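Putative branched-chain amino acid ABC transporter (Rhodospirillum rubrum ATCC 11170, PDB 3HUT) probably serves as the extracellular ligand-binding receptor of an ABC transporter, capturing branched-chain or related amino acids for uptake. Local coordinates at residues A[7-12]-A[75-80]. Numbering follows the deposited sequence.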
ATOM      1  N   LEU A   7      20.874   4.916  -9.772  1.00 10.05           N
ATOM      2  CA  LEU A   7      19.841   5.125  -8.767  1.00  9.99           C
ATOM      3  C   LEU A   7      20.305   4.335  -7.550  1.00 11.01           C
ATOM      4  O   LEU A   7      20.879   3.255  -7.692  1.00 10.73           O
ATOM      5  CB  LEU A   7      18.488   4.572  -9.228  1.00  8.71           C
ATOM      6  CG  LEU A   7      17.803   5.256 -10.412  1.00  8.54           C
ATOM      7  CD1 LEU A   7      16.549   4.473 -10.768  1.00  5.98           C
ATOM      8  CD2 LEU A   7      17.457   6.699 -10.057  1.00  6.56           C
ATOM      9  N   GLY A   8      20.079   4.870  -6.359  1.00  9.97           N
ATOM     10  CA  GLY A   8      20.471   4.145  -5.168  1.00  7.54           C
ATOM     11  C   GLY A   8      19.237   3.450  -4.633  1.00  7.58           C
ATOM     12  O   GLY A   8      18.121   3.863  -4.928  1.00  8.26           O
ATOM     13  N   TYR A   9      19.420   2.374  -3.882  1.00  7.48           N
ATOM     14  CA  TYR A   9      18.281   1.685  -3.298  1.00  8.03           C
ATOM     15  C   TYR A   9      18.702   1.163  -1.935  1.00  8.61           C
ATOM     16  O   TYR A   9      19.513   0.244  -1.842  1.00  6.96           O
ATOM     17  CB  TYR A   9      17.827   0.525  -4.197  1.00  8.01           C
ATOM     18  CG  TYR A   9      16.405   0.042  -3.944  1.00  9.74           C
ATOM     19  CD1 TYR A   9      15.674  -0.586  -4.957  1.00  9.99           C
ATOM     20  CD2 TYR A   9      15.784   0.224  -2.705  1.00 10.38           C
ATOM     21  CE1 TYR A   9      14.358  -1.012  -4.749  1.00  9.84           C
ATOM     22  CE2 TYR A   9      14.472  -0.199  -2.486  1.00  8.85           C
ATOM     23  CZ  TYR A   9      13.764  -0.813  -3.514  1.00  8.81           C
ATOM     24  OH  TYR A   9      12.458  -1.205  -3.314  1.00  9.47           O
ATOM     25  N   GLU A  10      18.185   1.782  -0.878  1.00  6.12           N
ATOM     26  CA  GLU A  10      18.495   1.325   0.467  1.00  7.93           C
ATOM     27  C   GLU A  10      17.329   0.446   0.900  1.00  7.84           C
ATOM     28  O   GLU A  10      16.164   0.833   0.772  1.00  7.45           O
ATOM     29  CB  GLU A  10      18.679   2.503   1.433  1.00  6.13           C
ATOM     30  CG  GLU A  10      17.532   3.508   1.470  1.00  6.92           C
ATOM     31  CD  GLU A  10      17.726   4.557   2.554  1.00  9.10           C
ATOM     32  OE1 GLU A  10      17.497   4.240   3.741  1.00  8.36           O
ATOM     33  OE2 GLU A  10      18.123   5.698   2.224  1.00  8.58           O
ATOM     34  N   LEU A  11      17.653  -0.748   1.387  1.00  8.61           N
ATOM     35  CA  LEU A  11      16.653  -1.713   1.828  1.00  8.48           C
ATOM     36  C   LEU A  11      17.261  -2.714   2.808  1.00  9.19           C
ATOM     37  O   LEU A  11      18.478  -2.924   2.830  1.00  8.32           O
ATOM     38  CB  LEU A  11      16.065  -2.462   0.622  1.00  8.89           C
ATOM     39  CG  LEU A  11      16.982  -2.870  -0.540  1.00 10.93           C
ATOM     40  CD1 LEU A  11      18.296  -3.422  -0.033  1.00 10.43           C
ATOM     41  CD2 LEU A  11      16.271  -3.895  -1.409  1.00 11.81           C
ATOM     42  N   PRO A  12      16.418  -3.340   3.638  1.00  9.70           N
ATOM     43  CA  PRO A  12      16.894  -4.318   4.622  1.00 10.01           C
ATOM     44  C   PRO A  12      17.150  -5.717   4.069  1.00 10.17           C
ATOM     45  O   PRO A  12      16.219  -6.414   3.673  1.00 10.76           O
ATOM     46  CB  PRO A  12      15.791  -4.294   5.677  1.00 10.71           C
ATOM     47  CG  PRO A  12      14.558  -4.058   4.860  1.00  9.65           C
ATOM     48  CD  PRO A  12      15.002  -2.997   3.870  1.00 10.25           C
ATOM     49  N   GLY A  75      18.915   9.666  -7.826  1.00  7.55           N
ATOM     50  CA  GLY A  75      17.702   9.424  -7.077  1.00  7.39           C
ATOM     51  C   GLY A  75      17.887   8.201  -6.210  1.00  8.65           C
ATOM     52  O   GLY A  75      18.728   7.353  -6.500  1.00 10.59           O
ATOM     53  N   VAL A  76      17.107   8.100  -5.144  1.00  8.09           N
ATOM     54  CA  VAL A  76      17.219   6.955  -4.259  1.00  8.36           C
ATOM     55  C   VAL A  76      15.871   6.276  -4.046  1.00 11.01           C
ATOM     56  O   VAL A  76      14.888   6.942  -3.711  1.00  8.70           O
ATOM     57  CB  VAL A  76      17.766   7.370  -2.867  1.00 10.27           C
ATOM     58  CG1 VAL A  76      17.695   6.186  -1.899  1.00  7.61           C
ATOM     59  CG2 VAL A  76      19.202   7.856  -2.993  1.00  8.14           C
ATOM     60  N   LEU A  77      15.824   4.960  -4.259  1.00  9.95           N
ATOM     61  CA  LEU A  77      14.613   4.184  -4.013  1.00 11.51           C
ATOM     62  C   LEU A  77      14.826   3.949  -2.544  1.00 15.92           C
ATOM     63  O   LEU A  77      15.892   3.497  -2.126  1.00 12.21           O
ATOM     64  CB  LEU A  77      14.639   2.899  -4.813  1.00 10.19           C
ATOM     65  CG  LEU A  77      14.277   3.288  -6.239  1.00 10.49           C
ATOM     66  CD1 LEU A  77      14.712   2.213  -7.193  1.00  9.84           C
ATOM     67  CD2 LEU A  77      12.771   3.545  -6.305  1.00 10.18           C
ATOM     68  N   GLY A  78      13.815   4.206  -1.734  1.00 20.12           N
ATOM     69  CA  GLY A  78      14.123   4.155  -0.329  1.00 24.52           C
ATOM     70  C   GLY A  78      13.454   3.583   0.871  1.00 23.51           C
ATOM     71  O   GLY A  78      12.586   4.166   1.492  1.00 27.68           O
ATOM     72  N   ASP A  79      14.011   2.467   1.277  1.00 23.30           N
ATOM     73  CA  ASP A  79      13.597   1.770   2.463  1.00 17.44           C
ATOM     74  C   ASP A  79      12.206   1.392   2.854  1.00 15.41           C
ATOM     75  O   ASP A  79      11.214   2.060   2.623  1.00 15.00           O
ATOM     76  CB  ASP A  79      14.292   2.406   3.662  1.00 15.03           C
ATOM     77  CG  ASP A  79      15.443   1.541   4.179  1.00 16.06           C
ATOM     78  OD1 ASP A  79      15.163   0.371   4.516  1.00 12.25           O
ATOM     79  OD2 ASP A  79      16.612   2.003   4.248  1.00 13.87           O
ATOM     80  N   PHE A  80      12.216   0.233   3.470  1.00 11.45           N
ATOM     81  CA  PHE A  80      11.072  -0.471   3.952  1.00 11.14           C
ATOM     82  C   PHE A  80      10.199   0.191   5.020  1.00 10.36           C
ATOM     83  O   PHE A  80       9.018   0.450   4.792  1.00  9.81           O
ATOM     84  CB  PHE A  80      11.585  -1.801   4.448  1.00 11.09           C
ATOM     85  CG  PHE A  80      10.555  -2.617   5.034  1.00 11.52           C
ATOM     86  CD1 PHE A  80       9.555  -3.122   4.232  1.00 13.81           C
ATOM     87  CD2 PHE A  80      10.518  -2.823   6.403  1.00 14.06           C
ATOM     88  CE1 PHE A  80       8.513  -3.820   4.777  1.00 14.51           C
ATOM     89  CE2 PHE A  80       9.481  -3.521   6.966  1.00 12.62           C
ATOM     90  CZ  PHE A  80       8.471  -4.021   6.152  1.00 13.66           C
TER
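Y9 lays the face of its ring over L77, whose CB sits 3.5 Å from the centroid of the Y9 ring and only 13° off the ring normal, a CH-pi contact. Y9 reaches this place because its CG is anti to the backbone N (chi1 -160°), which swings the ring across the neighbouring strand; L77 CD1 touches the rim at Y9 CD1, and L11 CD2 lies farther off beyond the opposite face. A flat aromatic and a branched aliphatic suit this buried face, where helix 18-37 packs on Y9 and helix 277-296 on L77.

Beneath them the strands run parallel. G8 N donates to G75 O (2.8 Å), G8 O accepts from L77 N (2.6 Å), and E10 N reaches L77 O (3.1 Å), so G8 and L77 are each gripped through both N-H and C=O. V76 points to the opposite face, its CG1 3.8 Å from G8 O; glycine suits position 8 because it adds no side chain beside V76 CG2.

On that face E10 extends past G78, and its OE1 comes within 2.5 Å of D79 OD2, the carboxylate planes 81° apart. One acid therefore probably holds a proton. Y92 OH bonds E10 OE2 and S53 OG bonds D79 OD1, giving each acid another polar partner. D79 N donates to E10 O. The carboxylate is tied to the next peptide by F80 N, which donates to the anti lone pair of D79 OD1. Separately, P12 CD packs 3.7 Å from F80 CB, joining the loops after the strands.

Strand 5-11 between 46-52 and 73-78, in the parallel order 2-1-3-4-5, marks the Rossmann-like N-terminal lobe of type I periplasmic binding proteins, consistent with the leucine-binding protein family.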